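Local coordinates for protein acylphosphatase (Bacillus subtilis, PDB 3BR8) that catalyses the hydrolysis of acyl phosphates to a carboxylate and phosphate, at residues A[6-11]-A[15-20]; A[34-37]-A[41-44]; A[58-63]-A[70-75]. One frame throughout, in Å; residues are numbered along the deposited sequence.

Contact 1 (A[6-11]-A[15-20]); sequences IIVDGR and VGFRYF. With PO4 (phosphate ion), chain B.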
loop_
_atom_site.group_PDB
_atom_site.type_symbol
_atom_site.label_atom_id
_atom_site.label_comp_id
_atom_site.label_asym_id
_atom_site.label_seq_id
_atom_site.Cartn_x
_atom_site.Cartn_y
_atom_site.Cartn_z
ATOM N N ILE A 6 -5.408 0.538 3.126
ATOM C CA ILE A 6 -5.537 1.307 1.892
ATOM C C ILE A 6 -6.096 0.404 0.799
ATOM O O ILE A 6 -5.584 -0.695 0.591
ATOM C CB ILE A 6 -4.156 1.886 1.461
ATOM C CG1 ILE A 6 -3.526 2.717 2.595
ATOM C CG2 ILE A 6 -4.268 2.680 0.159
ATOM C CD1 ILE A 6 -2.018 2.913 2.460
ATOM N N ILE A 7 -7.153 0.859 0.126
ATOM C CA ILE A 7 -7.665 0.152 -1.049
ATOM C C ILE A 7 -7.519 1.079 -2.249
ATOM O O ILE A 7 -7.981 2.233 -2.221
ATOM C CB ILE A 7 -9.137 -0.289 -0.887
ATOM C CG1 ILE A 7 -9.286 -1.251 0.302
ATOM C CG2 ILE A 7 -9.635 -0.958 -2.169
ATOM C CD1 ILE A 7 -10.720 -1.636 0.664
ATOM N N VAL A 8 -6.849 0.575 -3.283
ATOM C CA VAL A 8 -6.576 1.344 -4.485
ATOM C C VAL A 8 -7.407 0.792 -5.638
ATOM O O VAL A 8 -7.484 -0.430 -5.825
ATOM C CB VAL A 8 -5.076 1.242 -4.867
ATOM C CG1 VAL A 8 -4.725 2.229 -5.963
ATOM C CG2 VAL A 8 -4.178 1.471 -3.638
ATOM N N ASP A 9 -8.019 1.686 -6.410
ATOM C CA ASP A 9 -8.745 1.276 -7.596
ATOM C C ASP A 9 -8.261 2.043 -8.820
ATOM O O ASP A 9 -7.602 3.082 -8.696
ATOM C CB ASP A 9 -10.256 1.460 -7.399
ATOM C CG ASP A 9 -11.085 0.641 -8.379
ATOM O OD1 ASP A 9 -10.556 -0.266 -9.060
ATOM O OD2 ASP A 9 -12.295 0.915 -8.465
ATOM N N GLY A 10 -8.600 1.509 -9.988
ATOM C CA GLY A 10 -8.206 2.077 -11.273
ATOM C C GLY A 10 -7.665 0.996 -12.190
ATOM O O GLY A 10 -8.117 -0.152 -12.147
ATOM N N ARG A 11 -6.694 1.368 -13.019
ATOM C CA ARG A 11 -5.903 0.410 -13.775
ATOM C C ARG A 11 -4.686 0.100 -12.923
ATOM O O ARG A 11 -3.632 0.730 -13.062
ATOM C CB ARG A 11 -5.483 1.004 -15.115
ATOM C CG ARG A 11 -4.826 -0.002 -16.056
ATOM C CD ARG A 11 -4.025 0.682 -17.168
ATOM N NE ARG A 11 -4.830 1.659 -17.903
ATOM C CZ ARG A 11 -4.567 2.962 -17.998
ATOM N NH1 ARG A 11 -3.491 3.494 -17.424
ATOM N NH2 ARG A 11 -5.387 3.740 -18.696
ATOM N N VAL A 15 0.352 -4.343 -13.878
ATOM C CA VAL A 15 1.164 -3.157 -14.186
ATOM C C VAL A 15 2.354 -2.993 -13.236
ATOM O O VAL A 15 2.899 -1.895 -13.111
ATOM C CB VAL A 15 0.320 -1.841 -14.177
ATOM C CG1 VAL A 15 -0.611 -1.772 -15.393
ATOM C CG2 VAL A 15 -0.478 -1.710 -12.876
ATOM N N GLY A 16 2.764 -4.079 -12.581
ATOM C CA GLY A 16 3.858 -4.010 -11.619
ATOM C C GLY A 16 3.544 -3.155 -10.396
ATOM O O GLY A 16 4.448 -2.593 -9.755
ATOM N N PHE A 17 2.266 -3.077 -10.036
ATOM C CA PHE A 17 1.849 -2.230 -8.909
ATOM C C PHE A 17 2.274 -2.810 -7.563
ATOM O O PHE A 17 2.696 -2.063 -6.667
ATOM C CB PHE A 17 0.326 -2.010 -8.923
ATOM C CG PHE A 17 -0.112 -0.712 -8.278
ATOM C CD1 PHE A 17 -0.501 -0.657 -6.942
ATOM C CD2 PHE A 17 -0.172 0.453 -9.037
ATOM C CE1 PHE A 17 -0.910 0.570 -6.376
ATOM C CE2 PHE A 17 -0.575 1.645 -8.478
ATOM C CZ PHE A 17 -0.925 1.704 -7.156
ATOM N N ARG A 18 2.163 -4.128 -7.396
ATOM C CA ARG A 18 2.559 -4.724 -6.130
ATOM C C ARG A 18 4.043 -4.503 -5.853
ATOM O O ARG A 18 4.416 -4.124 -4.753
ATOM C CB ARG A 18 2.168 -6.202 -6.061
ATOM C CG ARG A 18 0.647 -6.424 -6.053
ATOM C CD ARG A 18 0.291 -7.888 -6.241
ATOM N NE ARG A 18 0.782 -8.374 -7.529
ATOM C CZ ARG A 18 0.698 -9.635 -7.945
ATOM N NH1 ARG A 18 0.120 -10.566 -7.191
ATOM N NH2 ARG A 18 1.190 -9.967 -9.134
ATOM N N TYR A 19 4.883 -4.719 -6.865
ATOM C CA TYR A 19 6.314 -4.433 -6.761
ATOM C C TYR A 19 6.566 -2.967 -6.383
ATOM O O TYR A 19 7.383 -2.674 -5.500
ATOM C CB TYR A 19 7.017 -4.761 -8.081
ATOM C CG TYR A 19 8.376 -4.112 -8.222
ATOM C CD1 TYR A 19 9.519 -4.683 -7.650
ATOM C CD2 TYR A 19 8.518 -2.904 -8.911
ATOM C CE1 TYR A 19 10.767 -4.064 -7.780
ATOM C CE2 TYR A 19 9.745 -2.276 -9.026
ATOM C CZ TYR A 19 10.858 -2.853 -8.456
ATOM O OH TYR A 19 12.065 -2.225 -8.582
ATOM N N PHE A 20 5.893 -2.040 -7.063
ATOM C CA PHE A 20 6.062 -0.622 -6.781
ATOM C C PHE A 20 5.712 -0.286 -5.336
ATOM O O PHE A 20 6.470 0.409 -4.654
ATOM C CB PHE A 20 5.217 0.212 -7.746
ATOM C CG PHE A 20 5.098 1.646 -7.340
ATOM C CD1 PHE A 20 6.197 2.496 -7.429
ATOM C CD2 PHE A 20 3.908 2.141 -6.834
ATOM C CE1 PHE A 20 6.112 3.822 -7.038
ATOM C CE2 PHE A 20 3.818 3.469 -6.438
ATOM C CZ PHE A 20 4.923 4.308 -6.539
HETATM P P PO4 B . 0.732 -6.422 -10.724
HETATM O O1 PO4 B . 0.230 -4.983 -10.839
HETATM O O2 PO4 B . 1.682 -6.588 -11.890
HETATM O O3 PO4 B . -0.475 -7.339 -10.842
HETATM O O4 PO4 B . 1.490 -6.547 -9.409
#
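V8 meets F17 through one methyl and one ring corner. CG1 of V8 lies 4.0 Å from CZ of F17, and the two side chains cross obliquely. CG1 of V8 stands anti to the backbone N (chi1 -170°), which turns it to the ring. Further along, CG2 of V15 packs 4.0 Å from the carbonyl O of R11. The polar work is done on a phosphate ion, probably from the crystallisation liquor. V15 N and F17 N both donate to its O1, the latter at 2.9 Å. G16 N reaches O2 at 2.8 Å. O4 takes two bonds from the catalytic R18, one from its backbone N and one from NE. NE of R18 lies 2.7 Å from O4 in a nearly straight bond (163°), with O4 at the guanidinium edge, in its plane. G14 N and N36 ND2 complete the phosphate site. G16 is the N-cap of helix 17-27, with a backbone twist that glycine adopts easily. V60 and V69 also pack on V8. This is the phosphate-binding loop of the acylphosphatase fold. Backbone N-H groups, a helix start and an arginine surround the anion, so the site probably stabilises negative charge on a bound acyl phosphate.

Contact 2 (A[34-37]-A[41-44]); sequences VKNR and RVEI. With PO4 (phosphate ion), chain B.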
loop_
_atom_site.group_PDB
_atom_site.type_symbol
_atom_site.label_atom_id
_atom_site.label_comp_id
_atom_site.label_asym_id
_atom_site.label_seq_id
_atom_site.Cartn_x
_atom_site.Cartn_y
_atom_site.Cartn_z
ATOM N N VAL A 34 0.884 -6.092 0.500
ATOM C CA VAL A 34 0.109 -5.670 -0.652
ATOM C C VAL A 34 -0.418 -6.939 -1.338
ATOM O O VAL A 34 0.271 -7.967 -1.400
ATOM C CB VAL A 34 0.948 -4.777 -1.614
ATOM C CG1 VAL A 34 2.170 -5.524 -2.162
ATOM C CG2 VAL A 34 0.088 -4.233 -2.743
ATOM N N LYS A 35 -1.646 -6.865 -1.847
ATOM C CA LYS A 35 -2.320 -8.041 -2.395
ATOM C C LYS A 35 -3.325 -7.623 -3.461
ATOM O O LYS A 35 -4.087 -6.682 -3.254
ATOM C CB LYS A 35 -3.046 -8.788 -1.270
ATOM C CG LYS A 35 -3.889 -9.986 -1.697
ATOM C CD LYS A 35 -4.483 -10.652 -0.472
ATOM C CE LYS A 35 -5.556 -11.661 -0.828
ATOM N NZ LYS A 35 -6.124 -12.307 0.407
ATOM N N ASN A 36 -3.334 -8.335 -4.583
ATOM C CA ASN A 36 -4.361 -8.135 -5.589
ATOM C C ASN A 36 -5.679 -8.783 -5.166
ATOM O O ASN A 36 -5.696 -9.933 -4.718
ATOM C CB ASN A 36 -3.925 -8.732 -6.927
ATOM C CG ASN A 36 -2.962 -7.842 -7.688
ATOM O OD1 ASN A 36 -2.715 -6.691 -7.326
ATOM N ND2 ASN A 36 -2.423 -8.378 -8.773
ATOM N N ARG A 37 -6.773 -8.035 -5.303
ATOM C CA ARG A 37 -8.120 -8.578 -5.094
ATOM C C ARG A 37 -8.668 -9.083 -6.427
ATOM O O ARG A 37 -8.306 -8.575 -7.489
ATOM C CB ARG A 37 -9.065 -7.514 -4.516
ATOM C CG ARG A 37 -8.607 -6.828 -3.224
ATOM C CD ARG A 37 -8.381 -7.779 -2.049
ATOM N NE ARG A 37 -9.517 -8.676 -1.821
ATOM C CZ ARG A 37 -9.574 -9.600 -0.863
ATOM N NH1 ARG A 37 -8.572 -9.753 -0.007
ATOM N NH2 ARG A 37 -10.641 -10.381 -0.761
ATOM N N ARG A 41 -9.108 -4.425 -7.575
ATOM C CA ARG A 41 -8.524 -3.494 -6.618
ATOM C C ARG A 41 -7.281 -4.072 -5.959
ATOM O O ARG A 41 -7.017 -5.276 -6.042
ATOM C CB ARG A 41 -9.551 -3.107 -5.566
ATOM C CG ARG A 41 -10.749 -2.367 -6.142
ATOM C CD ARG A 41 -11.727 -1.992 -5.055
ATOM N NE ARG A 41 -12.300 -3.186 -4.441
ATOM C CZ ARG A 41 -13.121 -3.181 -3.394
ATOM N NH1 ARG A 41 -13.458 -2.037 -2.809
ATOM N NH2 ARG A 41 -13.592 -4.327 -2.924
ATOM N N VAL A 42 -6.526 -3.192 -5.308
ATOM C CA VAL A 42 -5.304 -3.592 -4.617
ATOM C C VAL A 42 -5.446 -3.198 -3.149
ATOM O O VAL A 42 -5.792 -2.051 -2.836
ATOM C CB VAL A 42 -4.057 -2.921 -5.248
ATOM C CG1 VAL A 42 -2.801 -3.256 -4.458
ATOM C CG2 VAL A 42 -3.899 -3.363 -6.703
ATOM N N GLU A 43 -5.218 -4.160 -2.260
ATOM C CA GLU A 43 -5.260 -3.896 -0.832
ATOM C C GLU A 43 -3.840 -3.732 -0.295
ATOM O O GLU A 43 -2.924 -4.449 -0.696
ATOM C CB GLU A 43 -6.043 -4.993 -0.081
ATOM C CG GLU A 43 -5.243 -6.204 0.338
ATOM C CD GLU A 43 -6.027 -7.163 1.203
ATOM O OE1 GLU A 43 -7.225 -7.365 0.927
ATOM O OE2 GLU A 43 -5.436 -7.735 2.140
ATOM N N ILE A 44 -3.667 -2.760 0.595
ATOM C CA ILE A 44 -2.377 -2.471 1.198
ATOM C C ILE A 44 -2.593 -2.273 2.692
ATOM O O ILE A 44 -3.397 -1.422 3.090
ATOM C CB ILE A 44 -1.754 -1.166 0.636
ATOM C CG1 ILE A 44 -1.611 -1.186 -0.895
ATOM C CG2 ILE A 44 -0.400 -0.910 1.305
ATOM C CD1 ILE A 44 -1.243 0.176 -1.503
HETATM P P PO4 B . 0.732 -6.422 -10.724
HETATM O O1 PO4 B . 0.230 -4.983 -10.839
HETATM O O2 PO4 B . 1.682 -6.588 -11.890
HETATM O O3 PO4 B . -0.475 -7.339 -10.842
HETATM O O4 PO4 B . 1.490 -6.547 -9.409
HETATM O O HOH W 1 -6.338 -10.266 2.648
#
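R37 grips E43 from above the carboxylate plane, although the two flat groups are nearly parallel, 11° apart. NH1 of R37 meets OE1 of E43 at 2.9 Å in a salt bridge. The hydrogen bond is bent to 131°. Strands 31-36 and 42-48 form an antiparallel beta hairpin in the acylphosphatase sheet. K35 and E43 form a hydrogen-bonded pair, with K35 N to E43 O at 3.0 Å and E43 N to K35 O at 2.9 Å. R37 N adds a bond to R41 O beyond the strand end. R37 folds back because its chain is bent twice along its length, which brings CD as well as NH1 against OE1. With an alanine here, OE1 of E43 would probably lose its charged mate, and the carboxylate would be held through OE2 alone among the partners described. That other oxygen, OE2, has W33 NE1 as a partner. It also accepts from a water, which in turn accepts from K35 NZ. K35 and E43 run side by side, CB of K35 against CG of E43.

V34, N36, V42 and I44 project from the other face. CG2 of V34 presses on CG1 of V42 at 3.5 Å, tighter than usual, and also touches CG1 of I44. V21 of helix 17-27 packs against both V34 and I44. N36, an active-site residue, lies alongside V42 and points the same way, its OD1 3.6 Å from CG2 of V42. The amide nitrogen faces the bound phosphate: ND2 of N36 donates to O3 at 3.0 Å, with an angle of 161°.

Contact 3 (A[58-63]-A[70-75]); sequences EAVKNG and TDISVT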
loop_
_atom_site.group_PDB
_atom_site.type_symbol
_atom_site.label_atom_id
_atom_site.label_comp_id
_atom_site.label_asym_id
_atom_site.label_seq_id
_atom_site.Cartn_x
_atom_site.Cartn_y
_atom_site.Cartn_z
ATOM N N GLU A 58 0.869 9.314 -0.570
ATOM C CA GLU A 58 1.081 10.174 -1.738
ATOM C C GLU A 58 1.862 9.482 -2.851
ATOM O O GLU A 58 1.548 9.622 -4.032
ATOM C CB GLU A 58 1.756 11.481 -1.336
ATOM C CG GLU A 58 0.860 12.356 -0.493
ATOM C CD GLU A 58 -0.519 12.539 -1.119
ATOM O OE1 GLU A 58 -0.598 13.128 -2.223
ATOM O OE2 GLU A 58 -1.511 12.092 -0.502
ATOM N N ALA A 59 2.873 8.708 -2.465
ATOM C CA ALA A 59 3.657 7.951 -3.447
ATOM C C ALA A 59 2.803 6.906 -4.156
ATOM O O ALA A 59 2.885 6.739 -5.373
ATOM C CB ALA A 59 4.872 7.295 -2.788
ATOM N N VAL A 60 1.960 6.218 -3.394
ATOM C CA VAL A 60 1.086 5.192 -3.965
ATOM C C VAL A 60 0.207 5.783 -5.076
ATOM O O VAL A 60 0.010 5.158 -6.126
ATOM C CB VAL A 60 0.238 4.484 -2.862
ATOM C CG1 VAL A 60 -0.896 3.628 -3.462
ATOM C CG2 VAL A 60 1.140 3.618 -1.971
ATOM N N LYS A 61 -0.301 6.994 -4.853
ATOM C CA LYS A 61 -1.143 7.669 -5.844
ATOM C C LYS A 61 -0.440 7.833 -7.194
ATOM O O LYS A 61 -1.098 7.809 -8.233
ATOM C CB LYS A 61 -1.595 9.039 -5.336
ATOM C CG LYS A 61 -2.618 8.986 -4.226
ATOM C CD LYS A 61 -2.893 10.386 -3.683
ATOM C CE LYS A 61 -3.742 10.341 -2.421
ATOM N NZ LYS A 61 -3.896 11.683 -1.782
ATOM N N ASN A 62 0.879 8.024 -7.177
ATOM C CA ASN A 62 1.656 8.158 -8.417
ATOM C C ASN A 62 1.759 6.853 -9.213
ATOM O O ASN A 62 1.890 6.862 -10.447
ATOM C CB ASN A 62 3.046 8.727 -8.125
ATOM C CG ASN A 62 2.992 10.143 -7.594
ATOM O OD1 ASN A 62 2.163 10.951 -8.020
ATOM N ND2 ASN A 62 3.877 10.454 -6.657
ATOM N N GLY A 63 1.721 5.732 -8.506
ATOM C CA GLY A 63 1.622 4.427 -9.151
ATOM C C GLY A 63 2.876 3.928 -9.831
ATOM O O GLY A 63 3.938 4.557 -9.771
ATOM N N THR A 70 -7.379 5.697 -9.736
ATOM C CA THR A 70 -8.596 6.511 -9.837
ATOM C C THR A 70 -9.219 6.767 -8.467
ATOM O O THR A 70 -9.955 7.734 -8.286
ATOM C CB THR A 70 -9.646 5.883 -10.776
ATOM O OG1 THR A 70 -10.058 4.611 -10.259
ATOM C CG2 THR A 70 -9.094 5.724 -12.195
ATOM N N ASP A 71 -8.928 5.892 -7.509
ATOM C CA ASP A 71 -9.393 6.083 -6.139
ATOM C C ASP A 71 -8.445 5.462 -5.124
ATOM O O ASP A 71 -7.846 4.416 -5.379
ATOM C CB ASP A 71 -10.793 5.500 -5.942
ATOM C CG ASP A 71 -11.376 5.854 -4.589
ATOM O OD1 ASP A 71 -11.580 4.939 -3.763
ATOM O OD2 ASP A 71 -11.605 7.052 -4.338
ATOM N N ILE A 72 -8.306 6.129 -3.978
ATOM C CA ILE A 72 -7.632 5.562 -2.813
ATOM C C ILE A 72 -8.500 5.809 -1.582
ATOM O O ILE A 72 -8.840 6.955 -1.264
ATOM C CB ILE A 72 -6.210 6.142 -2.594
ATOM C CG1 ILE A 72 -5.247 5.609 -3.658
ATOM C CG2 ILE A 72 -5.688 5.788 -1.200
ATOM C CD1 ILE A 72 -3.789 5.934 -3.417
ATOM N N SER A 73 -8.885 4.725 -0.919
ATOM C CA SER A 73 -9.583 4.824 0.354
ATOM C C SER A 73 -8.605 4.415 1.434
ATOM O O SER A 73 -7.830 3.484 1.244
ATOM C CB SER A 73 -10.823 3.928 0.375
ATOM O OG SER A 73 -10.476 2.560 0.440
ATOM N N VAL A 74 -8.627 5.125 2.552
ATOM C CA VAL A 74 -7.733 4.840 3.667
ATOM C C VAL A 74 -8.568 4.827 4.942
ATOM O O VAL A 74 -9.357 5.743 5.168
ATOM C CB VAL A 74 -6.636 5.932 3.814
ATOM C CG1 VAL A 74 -5.626 5.558 4.914
ATOM C CG2 VAL A 74 -5.916 6.190 2.493
ATOM N N THR A 75 -8.428 3.781 5.752
ATOM C CA THR A 75 -8.932 3.777 7.130
ATOM C C THR A 75 -7.766 3.492 8.077
ATOM O O THR A 75 -6.791 2.833 7.704
ATOM C CB THR A 75 -10.060 2.743 7.370
ATOM O OG1 THR A 75 -9.558 1.423 7.143
ATOM C CG2 THR A 75 -11.267 3.003 6.465
#
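I72 makes the apolar contact with both V60 and K61, and a single methyl does it. CD1 of I72 touches CG1 of V60 at 3.7 Å. The same CD1 meets CG of K61 at 3.4 Å, closer than carbons usually pack. CG1 of I72 is anti to the carbonyl carbon (chi1 -72°) and the chain runs on extended; this places CD1 against the helix. K61 contributes only the aliphatic base of its chain. No hydrogen bond crosses between the two segments.

The contact packs the last turn of helix 50-62 against strand 68-77, an outermost strand of the sheet. It belongs to the alpha/beta sandwich of acylphosphatases, in which two helices pack on one face of a mixed, mostly antiparallel sheet. I6 of the neighbouring strand 2-9 also touches I72, so the isoleucine is packed from the sheet as well as from the helix.

The charged interaction lies within the helix. K61 runs extended beyond CG and places NZ 2.7 Å from OE2 of E58 in a salt bridge. The ammonium comes to the syn side of the carboxylate, 15° out of its plane. This ties the polar end of K61 back along the helix while its CG rests on I72.

Backbone bonds join the strand to its neighbour. T70 and D71 both face D9, which makes a classic beta bulge. At the helix end, G63 leaves helical geometry with positive phi.

Contacts 1 and 2 lie closest, with centres about 7 Å apart, and share the phosphate. Contact 1 supplies R18 and contact 2 supplies N36, the two active-site residues. They also touch each other, CD of R18 lying 3.4 Å from OD1 of N36. Strand 2-9 stands between the partners of the other two contacts in the sheet. On one side V8 N reaches V42 O at 2.9 Å. On the other D9 O reaches T70 N at 2.8 Å. Contact 3 is further from the catalytic residues: the side chain of V60 is about 10 Å from that of R18. It meets contact 2 where CD1 of I44 packs on CG1 of V60.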